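Local coordinates for protein probable 2-oxoacid ferredoxin oxidoreductase, alpha chain (Thermoplasma acidophilum, PDB 3JU3) that probably serves in a complex that oxidatively decarboxylates 2-oxoacids such as 2-oxoglutarate to acyl-CoA, passing the electrons to ferredoxin, at residues 16-21 / 29-34; 21-26 / 100-105; 33-38 / 107-112; 45-50 / 81-86. One frame throughout, in Å; residues are numbered along the deposited sequence. Where two conformers were deposited one is given.

Contact 1. Residues 16-21 / 29-34; sequences ITFVTW and LDVIED
Phe18, Val31 and Ile32 form a buried, wholly apolar contact inside a beta-alpha-beta unit, in which strand 16-21 is followed by helix 25-37 and then by the parallel strand 42-47. The unit belongs to core domain II of the pyruvate:ferredoxin oxidoreductase family, the part of the alpha chain present in this construct. Strand and helix are a full side-chain layer apart, with 9.0 Å between Phe18 CA and Ile32 CA, and one phenyl ring fills most of that spacing. With CG anti to the carbonyl carbon (chi1 -70°), the ring leans from the strand toward two successive helix residues. At its far end Phe18 CZ comes within 4.1 Å of Val31 CG1, the two side chains crossing at about a right angle. Ile32 instead runs alongside in the opposite direction, its CG1 lying 4.1 Å from Phe18 CD2. Both approaches are oblique to the ring plane.

The layer extends beyond these residues: Phe18 also meets Ala112 of helix 105-117, and Ile32 touches Ala42 and Leu44 of the return strand. Strand 16-21 is an edge strand only within its own chain, since Thr17, Phe18 and Val19 pair in parallel with a strand of the second subunit. Two residues back on the same side of the strand, Ile16 CG2 sits over the centre of the Phe18 ring, 3.7 Å above its plane.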
# COMPACT_ATOMS: atom_id res chain seq x y z
N ILE A 16 -0.53 -26.80 -10.31
CA ILE A 16 -0.64 -25.71 -9.33
C ILE A 16 -1.87 -24.86 -9.67
O ILE A 16 -2.06 -24.48 -10.84
CB ILE A 16 0.60 -24.76 -9.37
CG1 ILE A 16 1.88 -25.50 -8.92
CG2 ILE A 16 0.33 -23.48 -8.50
CD1 ILE A 16 3.20 -24.83 -9.35
N THR A 17 -2.68 -24.54 -8.65
CA THR A 17 -3.75 -23.58 -8.81
C THR A 17 -3.44 -22.35 -7.96
O THR A 17 -3.54 -22.39 -6.72
CB THR A 17 -5.10 -24.22 -8.38
OG1 THR A 17 -5.42 -25.24 -9.32
CG2 THR A 17 -6.28 -23.19 -8.32
N PHE A 18 -3.04 -21.28 -8.61
CA PHE A 18 -2.83 -20.00 -7.94
C PHE A 18 -4.20 -19.38 -7.65
O PHE A 18 -5.15 -19.60 -8.40
CB PHE A 18 -2.03 -19.05 -8.82
CG PHE A 18 -0.58 -19.44 -9.00
CD1 PHE A 18 0.32 -19.28 -7.95
CD2 PHE A 18 -0.11 -19.96 -10.22
CE1 PHE A 18 1.68 -19.62 -8.11
CE2 PHE A 18 1.26 -20.32 -10.37
CZ PHE A 18 2.13 -20.14 -9.34
N VAL A 19 -4.30 -18.62 -6.54
CA VAL A 19 -5.50 -17.82 -6.25
C VAL A 19 -5.01 -16.42 -5.95
O VAL A 19 -4.08 -16.25 -5.15
CB VAL A 19 -6.25 -18.33 -5.02
CG1 VAL A 19 -7.58 -17.54 -4.81
CG2 VAL A 19 -6.55 -19.80 -5.14
N THR A 20 -5.62 -15.42 -6.60
CA THR A 20 -5.35 -14.06 -6.24
C THR A 20 -6.51 -13.15 -6.65
O THR A 20 -7.54 -13.63 -7.17
CB THR A 20 -3.97 -13.57 -6.80
OG1 THR A 20 -3.46 -12.50 -5.96
CG2 THR A 20 -4.11 -13.05 -8.25
N TRP A 21 -6.34 -11.86 -6.39
CA TRP A 21 -7.31 -10.84 -6.70
C TRP A 21 -6.45 -9.60 -6.91
O TRP A 21 -5.27 -9.57 -6.56
CB TRP A 21 -8.29 -10.64 -5.51
CG TRP A 21 -7.57 -10.15 -4.26
CD1 TRP A 21 -6.82 -10.90 -3.38
CD2 TRP A 21 -7.46 -8.81 -3.82
NE1 TRP A 21 -6.30 -10.10 -2.40
CE2 TRP A 21 -6.68 -8.81 -2.65
CE3 TRP A 21 -7.99 -7.59 -4.28
CZ2 TRP A 21 -6.41 -7.64 -1.93
CZ3 TRP A 21 -7.71 -6.44 -3.57
CH2 TRP A 21 -6.90 -6.47 -2.42
N LEU A 29 0.14 -14.55 -14.03
CA LEU A 29 -0.09 -15.01 -15.38
C LEU A 29 1.21 -15.24 -16.15
O LEU A 29 1.33 -16.22 -16.91
CB LEU A 29 -1.06 -14.10 -16.14
CG LEU A 29 -2.55 -14.16 -15.77
CD1 LEU A 29 -3.31 -13.11 -16.56
CD2 LEU A 29 -3.18 -15.57 -16.02
N ASP A 30 2.19 -14.37 -15.93
CA ASP A 30 3.55 -14.60 -16.42
C ASP A 30 4.25 -15.81 -15.78
O ASP A 30 5.01 -16.49 -16.46
CB ASP A 30 4.43 -13.37 -16.20
CG ASP A 30 3.97 -12.17 -16.99
OD1 ASP A 30 3.20 -12.31 -17.97
OD2 ASP A 30 4.40 -11.06 -16.61
N VAL A 31 4.05 -16.05 -14.48
CA VAL A 31 4.67 -17.20 -13.82
C VAL A 31 4.10 -18.49 -14.41
O VAL A 31 4.84 -19.49 -14.58
CB VAL A 31 4.49 -17.18 -12.29
CG1 VAL A 31 5.07 -18.48 -11.66
CG2 VAL A 31 5.19 -16.00 -11.71
N ILE A 32 2.81 -18.46 -14.71
CA ILE A 32 2.14 -19.53 -15.47
C ILE A 32 2.87 -19.84 -16.79
O ILE A 32 3.13 -21.03 -17.11
CB ILE A 32 0.63 -19.26 -15.63
CG1 ILE A 32 -0.04 -19.44 -14.25
CG2 ILE A 32 -0.03 -20.19 -16.71
CD1 ILE A 32 -1.43 -19.00 -14.15
N GLU A 33 3.23 -18.81 -17.55
CA GLU A 33 3.88 -19.03 -18.85
C GLU A 33 5.29 -19.59 -18.67
O GLU A 33 5.66 -20.52 -19.38
CB GLU A 33 3.89 -17.78 -19.73
CG GLU A 33 2.50 -17.32 -20.21
CD GLU A 33 1.64 -18.44 -20.80
OE1 GLU A 33 1.78 -18.76 -22.00
OE2 GLU A 33 0.79 -19.00 -20.06
N ASP A 34 6.04 -19.04 -17.72
CA ASP A 34 7.36 -19.57 -17.36
C ASP A 34 7.33 -21.06 -16.91
O ASP A 34 8.21 -21.85 -17.28
CB ASP A 34 7.99 -18.72 -16.26
CG ASP A 34 8.13 -17.28 -16.66
OD1 ASP A 34 8.45 -17.00 -17.84
OD2 ASP A 34 7.95 -16.40 -15.80

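Contact 2. Residues 21-26 / 100-105; sequences WGSQKG and GRHMTE. With EDO (1,2-ethanediol), chain B.
An amide-on-imidazole stack between Gln24 and His102 joins the turn after strand 16-21, where helix 25-37 starts, to the loop leading into helix 105-117. Gln24 OE1 lies 3.1 Å above the plane of the His102 ring, over its centre, and the amide and ring planes are only 19° apart. The bend of the glutamine chain at chi2 (-52°) lays its amide on this face. OE1 comes within 3.3 Å of His102 ND1, but the angle is too poor for a hydrogen bond. The polar link runs through a water, which accepts from Gln24 NE2 at 2.8 Å and donates to Met103 O at 2.6 Å; Met103 is selenomethionine. On the loop itself, Arg101 NH1 donates to His102 O (3.1 Å), which also accepts from O2 of a 1,2-ethanediol, probably a crystallisation additive.

His102 NE2 and Ser23 OG are both hydrogen-bonded to OD1 of Asn74 of the second subunit. Replacing His102 by an alanine would probably cost the Gln24 amide its stacking surface and Asn74 OD1 its imidazole partner. The contact thus rests on stacking and a bridging water, while the bond at NE2 is likely to fix the turn of the imidazole.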
# COMPACT_ATOMS: atom_id res chain seq x y z
N TRP A 21 -6.34 -11.86 -6.39
CA TRP A 21 -7.31 -10.84 -6.70
C TRP A 21 -6.45 -9.60 -6.91
O TRP A 21 -5.27 -9.57 -6.56
CB TRP A 21 -8.29 -10.64 -5.51
CG TRP A 21 -7.57 -10.15 -4.26
CD1 TRP A 21 -6.82 -10.90 -3.38
CD2 TRP A 21 -7.46 -8.81 -3.82
NE1 TRP A 21 -6.30 -10.10 -2.40
CE2 TRP A 21 -6.68 -8.81 -2.65
CE3 TRP A 21 -7.99 -7.59 -4.28
CZ2 TRP A 21 -6.41 -7.64 -1.93
CZ3 TRP A 21 -7.71 -6.44 -3.57
CH2 TRP A 21 -6.90 -6.47 -2.42
N GLY A 22 -7.03 -8.57 -7.47
CA GLY A 22 -6.34 -7.29 -7.52
C GLY A 22 -5.07 -7.30 -8.32
O GLY A 22 -5.01 -7.89 -9.40
N SER A 23 -4.03 -6.67 -7.77
CA SER A 23 -2.90 -6.26 -8.59
C SER A 23 -1.93 -7.39 -9.01
O SER A 23 -1.18 -7.23 -9.98
CB SER A 23 -2.13 -5.14 -7.87
OG SER A 23 -1.41 -5.71 -6.78
N GLN A 24 -1.95 -8.53 -8.30
CA GLN A 24 -0.96 -9.60 -8.57
C GLN A 24 -1.39 -10.50 -9.73
O GLN A 24 -0.67 -11.45 -10.12
CB GLN A 24 -0.69 -10.42 -7.31
CG GLN A 24 0.04 -9.63 -6.24
CD GLN A 24 1.32 -8.98 -6.80
OE1 GLN A 24 1.41 -7.77 -6.89
NE2 GLN A 24 2.28 -9.80 -7.20
N LYS A 25 -2.53 -10.17 -10.35
CA LYS A 25 -3.03 -10.99 -11.45
C LYS A 25 -1.95 -11.13 -12.50
O LYS A 25 -1.64 -12.25 -12.92
CB LYS A 25 -4.32 -10.46 -12.10
CG LYS A 25 -4.75 -11.34 -13.24
CD LYS A 25 -6.09 -10.98 -13.87
CE LYS A 25 -5.90 -10.14 -15.13
NZ LYS A 25 -7.17 -9.97 -15.90
N GLY A 26 -1.42 -10.01 -12.96
CA GLY A 26 -0.47 -10.04 -14.11
C GLY A 26 0.84 -10.80 -13.81
O GLY A 26 1.29 -11.63 -14.60
N GLY A 100 9.02 -5.96 2.14
CA GLY A 100 8.49 -4.62 1.94
C GLY A 100 7.95 -4.34 0.56
O GLY A 100 7.46 -3.24 0.28
N ARG A 101 8.08 -5.37 -0.32
CA ARG A 101 7.59 -5.34 -1.70
C ARG A 101 6.93 -6.70 -2.07
O ARG A 101 7.18 -7.72 -1.39
CB ARG A 101 8.76 -5.08 -2.65
CG ARG A 101 9.95 -6.00 -2.42
CD ARG A 101 10.93 -5.96 -3.59
NE ARG A 101 12.08 -6.84 -3.40
CZ ARG A 101 12.07 -8.15 -3.65
NH1 ARG A 101 10.96 -8.74 -4.09
NH2 ARG A 101 13.17 -8.88 -3.45
N HIS A 102 6.10 -6.71 -3.11
CA HIS A 102 5.68 -7.97 -3.72
C HIS A 102 6.93 -8.68 -4.22
O HIS A 102 7.95 -8.02 -4.50
CB HIS A 102 4.71 -7.73 -4.89
CG HIS A 102 3.43 -7.07 -4.49
ND1 HIS A 102 2.47 -7.70 -3.73
CD2 HIS A 102 2.96 -5.83 -4.74
CE1 HIS A 102 1.46 -6.88 -3.53
NE2 HIS A 102 1.72 -5.74 -4.13
N MSE A 103 6.89 -10.01 -4.30
CA MSE A 103 8.00 -10.76 -4.85
C MSE A 103 8.11 -10.51 -6.35
O MSE A 103 7.12 -10.15 -7.00
CB MSE A 103 7.80 -12.24 -4.61
CG MSE A 103 8.20 -12.76 -3.26
SE MSE A 103 7.88 -14.70 -3.28
CE MSE A 103 8.00 -14.99 -1.35
N THR A 104 9.31 -10.70 -6.91
CA THR A 104 9.50 -10.72 -8.36
C THR A 104 8.96 -12.04 -8.99
O THR A 104 8.74 -13.03 -8.28
CB THR A 104 10.97 -10.51 -8.75
OG1 THR A 104 11.75 -11.62 -8.28
CG2 THR A 104 11.52 -9.20 -8.14
N GLU A 105 8.74 -12.04 -10.31
CA GLU A 105 8.30 -13.24 -11.02
C GLU A 105 9.22 -14.43 -10.80
O GLU A 105 8.76 -15.56 -10.66
CB GLU A 105 8.14 -12.98 -12.52
CG GLU A 105 6.70 -12.67 -12.91
CD GLU A 105 6.44 -11.18 -13.05
OE1 GLU A 105 5.90 -10.77 -14.10
OE2 GLU A 105 6.80 -10.41 -12.12
C1 EDO B . 7.84 -4.84 -7.21
O1 EDO B . 8.80 -4.01 -6.55
C2 EDO B . 8.38 -6.26 -7.35
O2 EDO B . 9.62 -6.42 -6.63
O HOH W 1 4.91 -9.46 -8.22

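Contact 3. Residues 33-38 / 107-112; sequences EDLKEE and EILKSA
Helices 25-37 and 105-117 come close together at Leu35 and Leu109, whose CA atoms are 7.5 Å apart. The contact is carried chiefly by Leu109, which supplies 78 of the 169 Å² buried between residues 33-38 and 107-112. Its CG stands anti to the backbone N (chi1 -174°), sending the fork of the side chain out toward the facing helix, where the two methyls take different partners. Leu109 CD1 presses on Leu35, 3.5 Å from CD2 and 3.7 Å from CG; the first of these is closer than usual van der Waals contact, a sign of tight packing. The two leucines slide past each other in opposite directions, touching flank to flank. The other methyl, Leu109 CD2, rests 3.9 Å from Asp34 CB, so the aspartate contributes its methylene here and not its carboxylate. Glu38 borders the pair loosely; its carboxylate finds its charged mate in Lys113, one turn further along helix 105-117.

Turned elsewhere on that helix, Ser111 OG donates to Glu107 O at 3.0 Å, tilted 30° from the carbonyl plane. Ser111 N reaches the same oxygen from the opposite face, so the carbonyl is gripped twice. Leu35 continues inward to Ile16 and Phe18 of strand 16-21, and Ala112 also meets Phe18, which places the leucine pair where the two helices close over the sheet. Across the interface, then, cohesion comes from hydrocarbon packing, while the Glu38-Lys113 salt bridge adds an ionic tie at its margin, from the residue just past helix 25-37 to helix 105-117.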
# COMPACT_ATOMS: atom_id res chain seq x y z
N GLU A 33 3.23 -18.81 -17.55
CA GLU A 33 3.88 -19.03 -18.85
C GLU A 33 5.29 -19.59 -18.67
O GLU A 33 5.66 -20.52 -19.38
CB GLU A 33 3.89 -17.78 -19.73
CG GLU A 33 2.50 -17.32 -20.21
CD GLU A 33 1.64 -18.44 -20.80
OE1 GLU A 33 1.78 -18.76 -22.00
OE2 GLU A 33 0.79 -19.00 -20.06
N ASP A 34 6.04 -19.04 -17.72
CA ASP A 34 7.36 -19.57 -17.36
C ASP A 34 7.33 -21.06 -16.91
O ASP A 34 8.21 -21.85 -17.28
CB ASP A 34 7.99 -18.72 -16.26
CG ASP A 34 8.13 -17.28 -16.66
OD1 ASP A 34 8.45 -17.00 -17.84
OD2 ASP A 34 7.95 -16.40 -15.80
N LEU A 35 6.32 -21.43 -16.12
CA LEU A 35 6.17 -22.82 -15.68
C LEU A 35 6.01 -23.83 -16.85
O LEU A 35 6.57 -24.92 -16.83
CB LEU A 35 5.02 -22.94 -14.65
CG LEU A 35 5.33 -22.43 -13.24
CD1 LEU A 35 4.01 -22.30 -12.46
CD2 LEU A 35 6.33 -23.35 -12.49
N LYS A 36 5.23 -23.44 -17.87
CA LYS A 36 5.03 -24.27 -19.06
C LYS A 36 6.37 -24.69 -19.66
O LYS A 36 6.53 -25.82 -20.14
CB LYS A 36 4.22 -23.48 -20.10
CG LYS A 36 2.75 -23.53 -19.89
CD LYS A 36 2.04 -22.56 -20.81
CE LYS A 36 0.63 -22.26 -20.28
NZ LYS A 36 -0.11 -21.39 -21.24
N GLU A 37 7.34 -23.77 -19.60
CA GLU A 37 8.67 -23.99 -20.17
C GLU A 37 9.38 -25.16 -19.51
O GLU A 37 10.20 -25.79 -20.13
CB GLU A 37 9.52 -22.72 -20.10
CG GLU A 37 9.06 -21.68 -21.11
CD GLU A 37 9.89 -20.39 -21.13
OE1 GLU A 37 11.07 -20.36 -20.68
OE2 GLU A 37 9.35 -19.39 -21.64
N GLU A 38 9.06 -25.41 -18.24
CA GLU A 38 9.62 -26.50 -17.48
C GLU A 38 8.67 -27.68 -17.42
O GLU A 38 8.90 -28.62 -16.63
CB GLU A 38 9.90 -26.07 -16.04
CG GLU A 38 11.10 -25.26 -15.86
CD GLU A 38 11.27 -24.89 -14.42
OE1 GLU A 38 11.85 -25.70 -13.66
OE2 GLU A 38 10.81 -23.79 -14.06
N GLU A 107 11.11 -14.78 -8.12
CA GLU A 107 10.91 -15.18 -6.72
C GLU A 107 9.63 -15.96 -6.54
O GLU A 107 9.59 -16.92 -5.77
CB GLU A 107 10.93 -13.97 -5.79
CG GLU A 107 12.33 -13.47 -5.47
CD GLU A 107 12.33 -12.15 -4.72
OE1 GLU A 107 11.23 -11.60 -4.47
OE2 GLU A 107 13.43 -11.66 -4.38
N ILE A 108 8.59 -15.54 -7.25
CA ILE A 108 7.31 -16.23 -7.19
C ILE A 108 7.48 -17.63 -7.79
O ILE A 108 7.04 -18.63 -7.20
CB ILE A 108 6.17 -15.45 -7.95
CG1 ILE A 108 5.88 -14.10 -7.28
CG2 ILE A 108 4.88 -16.30 -8.04
CD1 ILE A 108 4.87 -13.26 -8.04
N LEU A 109 8.13 -17.69 -8.95
CA LEU A 109 8.43 -18.96 -9.63
C LEU A 109 9.16 -19.90 -8.65
O LEU A 109 8.75 -21.06 -8.45
CB LEU A 109 9.26 -18.69 -10.89
CG LEU A 109 9.62 -19.79 -11.88
CD1 LEU A 109 8.38 -20.55 -12.26
CD2 LEU A 109 10.22 -19.18 -13.14
N LYS A 110 10.18 -19.35 -8.01
CA LYS A 110 10.98 -20.08 -7.04
C LYS A 110 10.12 -20.69 -5.94
O LYS A 110 10.22 -21.90 -5.71
CB LYS A 110 12.08 -19.19 -6.43
CG LYS A 110 13.23 -19.99 -5.81
CD LYS A 110 14.37 -19.09 -5.40
CE LYS A 110 15.33 -19.86 -4.53
NZ LYS A 110 14.73 -20.07 -3.18
N SER A 111 9.30 -19.86 -5.28
CA SER A 111 8.47 -20.31 -4.16
C SER A 111 7.48 -21.35 -4.59
O SER A 111 7.18 -22.30 -3.84
CB SER A 111 7.65 -19.17 -3.55
OG SER A 111 8.45 -18.05 -3.29
N ALA A 112 6.90 -21.10 -5.76
CA ALA A 112 5.92 -21.98 -6.38
C ALA A 112 6.45 -23.42 -6.59
O ALA A 112 5.79 -24.42 -6.25
CB ALA A 112 5.43 -21.38 -7.72

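Contact 4. Residues 45-50 / 81-86; sequences LYLKMF and QMIKLY
Strand 42-47 and helix 79-87 face each other at a distance of 10.1 Å, measured between Leu47 CA and Ile83 CA, so only side chains bridge the gap. Leu47 carries the strand side of it. Its chain is extended toward the helix, with CD1 anti to CA (chi2 177°), and this one methyl meets both helix residues. Met82, a selenomethionine, comes to it tip to tip: its CE is 4.2 Å from Leu47 CD1. A bend at the last torsion of Met82 (chi3 115°) swings that methyl out of line with the rest of the chain. Ile83 arrives on an oblique course, and its CD1 stops 4.1 Å from Leu47 CD1. Both separations are comfortable van der Waals distances, and the two segments bury 110 Å² between them. Consecutive positions on the helix thus converge on a single leucine methyl, while Leu45, two residues earlier on the same side of the strand, turns toward the helix but stays more distant.

Within this chain strand 42-47 lies between strands 6-9 and 16-21. Leu47 touches Ala6 on the first neighbour and Ile83 rests on Val19 of the second, so helix 79-87 packs across the sheet on the face turned from helix 25-37. Met82 also packs on Phe50 of the second subunit, carrying the apolar cluster to the interface. With methyl groups as the sole points of contact, this junction depends on shape and on the exclusion of water, without directional bonds to fix its register.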
# COMPACT_ATOMS: atom_id res chain seq x y z
N LEU A 45 -7.20 -19.06 -10.22
CA LEU A 45 -8.56 -18.70 -9.81
C LEU A 45 -8.45 -17.24 -9.41
O LEU A 45 -7.77 -16.90 -8.47
CB LEU A 45 -9.04 -19.57 -8.64
CG LEU A 45 -10.30 -19.15 -7.88
CD1 LEU A 45 -11.44 -19.25 -8.82
CD2 LEU A 45 -10.54 -20.11 -6.67
N TYR A 46 -9.12 -16.39 -10.17
CA TYR A 46 -9.03 -14.95 -9.99
C TYR A 46 -10.36 -14.46 -9.43
O TYR A 46 -11.41 -14.64 -10.06
CB TYR A 46 -8.76 -14.30 -11.34
CG TYR A 46 -8.67 -12.82 -11.31
CD1 TYR A 46 -7.67 -12.16 -10.60
CD2 TYR A 46 -9.58 -12.06 -12.00
CE1 TYR A 46 -7.62 -10.80 -10.59
CE2 TYR A 46 -9.55 -10.73 -11.98
CZ TYR A 46 -8.57 -10.10 -11.29
OH TYR A 46 -8.57 -8.74 -11.35
N LEU A 47 -10.30 -13.86 -8.24
CA LEU A 47 -11.50 -13.29 -7.63
C LEU A 47 -11.63 -11.83 -8.06
O LEU A 47 -10.70 -11.03 -7.88
CB LEU A 47 -11.42 -13.41 -6.11
CG LEU A 47 -11.10 -14.85 -5.66
CD1 LEU A 47 -10.94 -14.99 -4.13
CD2 LEU A 47 -12.13 -15.89 -6.21
N LYS A 48 -12.77 -11.52 -8.64
CA LYS A 48 -13.03 -10.17 -9.12
C LYS A 48 -13.61 -9.31 -7.98
O LYS A 48 -14.48 -9.73 -7.22
CB LYS A 48 -14.05 -10.25 -10.26
CG LYS A 48 -13.54 -11.05 -11.42
CD LYS A 48 -14.52 -10.93 -12.55
CE LYS A 48 -14.07 -11.68 -13.73
NZ LYS A 48 -15.20 -11.62 -14.67
N MSE A 49 -13.14 -8.08 -7.90
CA MSE A 49 -13.53 -7.19 -6.81
C MSE A 49 -14.95 -6.62 -6.96
O MSE A 49 -15.80 -6.85 -6.12
CB MSE A 49 -12.53 -6.06 -6.66
CG MSE A 49 -11.28 -6.47 -5.91
SE MSE A 49 -9.98 -5.04 -6.09
CE MSE A 49 -10.43 -4.71 -8.01
N PHE A 50 -15.23 -5.87 -8.00
CA PHE A 50 -16.51 -5.12 -7.96
C PHE A 50 -17.49 -5.62 -9.02
O PHE A 50 -18.39 -4.92 -9.43
CB PHE A 50 -16.24 -3.62 -8.13
CG PHE A 50 -15.32 -3.06 -7.06
CD1 PHE A 50 -15.82 -2.84 -5.77
CD2 PHE A 50 -13.99 -2.82 -7.33
CE1 PHE A 50 -14.99 -2.35 -4.76
CE2 PHE A 50 -13.13 -2.33 -6.34
CZ PHE A 50 -13.64 -2.08 -5.05
N GLN A 81 -8.21 -15.99 3.73
CA GLN A 81 -9.07 -15.76 4.88
C GLN A 81 -10.53 -15.81 4.47
O GLN A 81 -11.34 -16.54 5.07
CB GLN A 81 -8.72 -14.45 5.59
CG GLN A 81 -7.94 -14.66 6.89
CD GLN A 81 -7.43 -13.34 7.46
OE1 GLN A 81 -6.59 -12.68 6.85
NE2 GLN A 81 -7.93 -12.96 8.65
N MSE A 82 -10.88 -15.08 3.43
CA MSE A 82 -12.29 -15.01 3.07
C MSE A 82 -12.78 -16.31 2.40
O MSE A 82 -13.93 -16.66 2.53
CB MSE A 82 -12.59 -13.75 2.26
CG MSE A 82 -12.62 -13.93 0.79
SE MSE A 82 -12.81 -12.23 -0.13
CE MSE A 82 -11.08 -12.24 -1.00
N ILE A 83 -11.88 -17.02 1.71
CA ILE A 83 -12.19 -18.30 1.08
C ILE A 83 -12.52 -19.32 2.16
O ILE A 83 -13.48 -20.09 2.02
CB ILE A 83 -11.02 -18.80 0.22
CG1 ILE A 83 -10.86 -17.89 -1.02
CG2 ILE A 83 -11.19 -20.29 -0.23
CD1 ILE A 83 -9.64 -18.20 -1.88
N LYS A 84 -11.72 -19.34 3.22
CA LYS A 84 -11.98 -20.20 4.36
C LYS A 84 -13.31 -19.88 5.02
O LYS A 84 -14.05 -20.80 5.38
CB LYS A 84 -10.85 -20.11 5.41
CG LYS A 84 -11.08 -21.06 6.58
CD LYS A 84 -9.83 -21.26 7.40
CE LYS A 84 -9.73 -20.27 8.54
NZ LYS A 84 -8.46 -20.47 9.29
N LEU A 85 -13.59 -18.58 5.17
CA LEU A 85 -14.81 -18.10 5.82
C LEU A 85 -16.00 -18.66 5.05
O LEU A 85 -16.88 -19.28 5.64
CB LEU A 85 -14.88 -16.57 5.81
CG LEU A 85 -16.24 -15.99 6.23
CD1 LEU A 85 -16.46 -16.24 7.73
CD2 LEU A 85 -16.40 -14.49 5.90
N TYR A 86 -16.00 -18.44 3.74
CA TYR A 86 -17.15 -18.82 2.94
C TYR A 86 -17.29 -20.28 2.58
O TYR A 86 -18.41 -20.78 2.54
CB TYR A 86 -17.28 -17.97 1.69
CG TYR A 86 -17.63 -16.55 1.93
CD1 TYR A 86 -18.92 -16.18 2.34
CD2 TYR A 86 -16.69 -15.55 1.74
CE1 TYR A 86 -19.26 -14.83 2.53
CE2 TYR A 86 -17.02 -14.18 1.93
CZ TYR A 86 -18.30 -13.84 2.34
OH TYR A 86 -18.63 -12.51 2.54

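In the fold
Contacts 1, 2 and 3 follow helix 25-37: contact 2 at its start, contact 1 in the middle, contact 3 toward its end. The centre of contact 1 is about 11 Å from that of contact 2 and about 9 Å from that of contact 3. Contact 4 works on the other face of the sheet, its centre about 16 Å from that of contact 1, joined through neighbouring strands 16-21 and 42-47. Along the chain, contact 1 closes before contact 4 opens, and contact 4 falls between the two halves of contacts 2 and 3, which bring the C-terminal part back. The result is an alpha/beta layered domain whose contacts 1, 2 and 4 adjoin the second subunit.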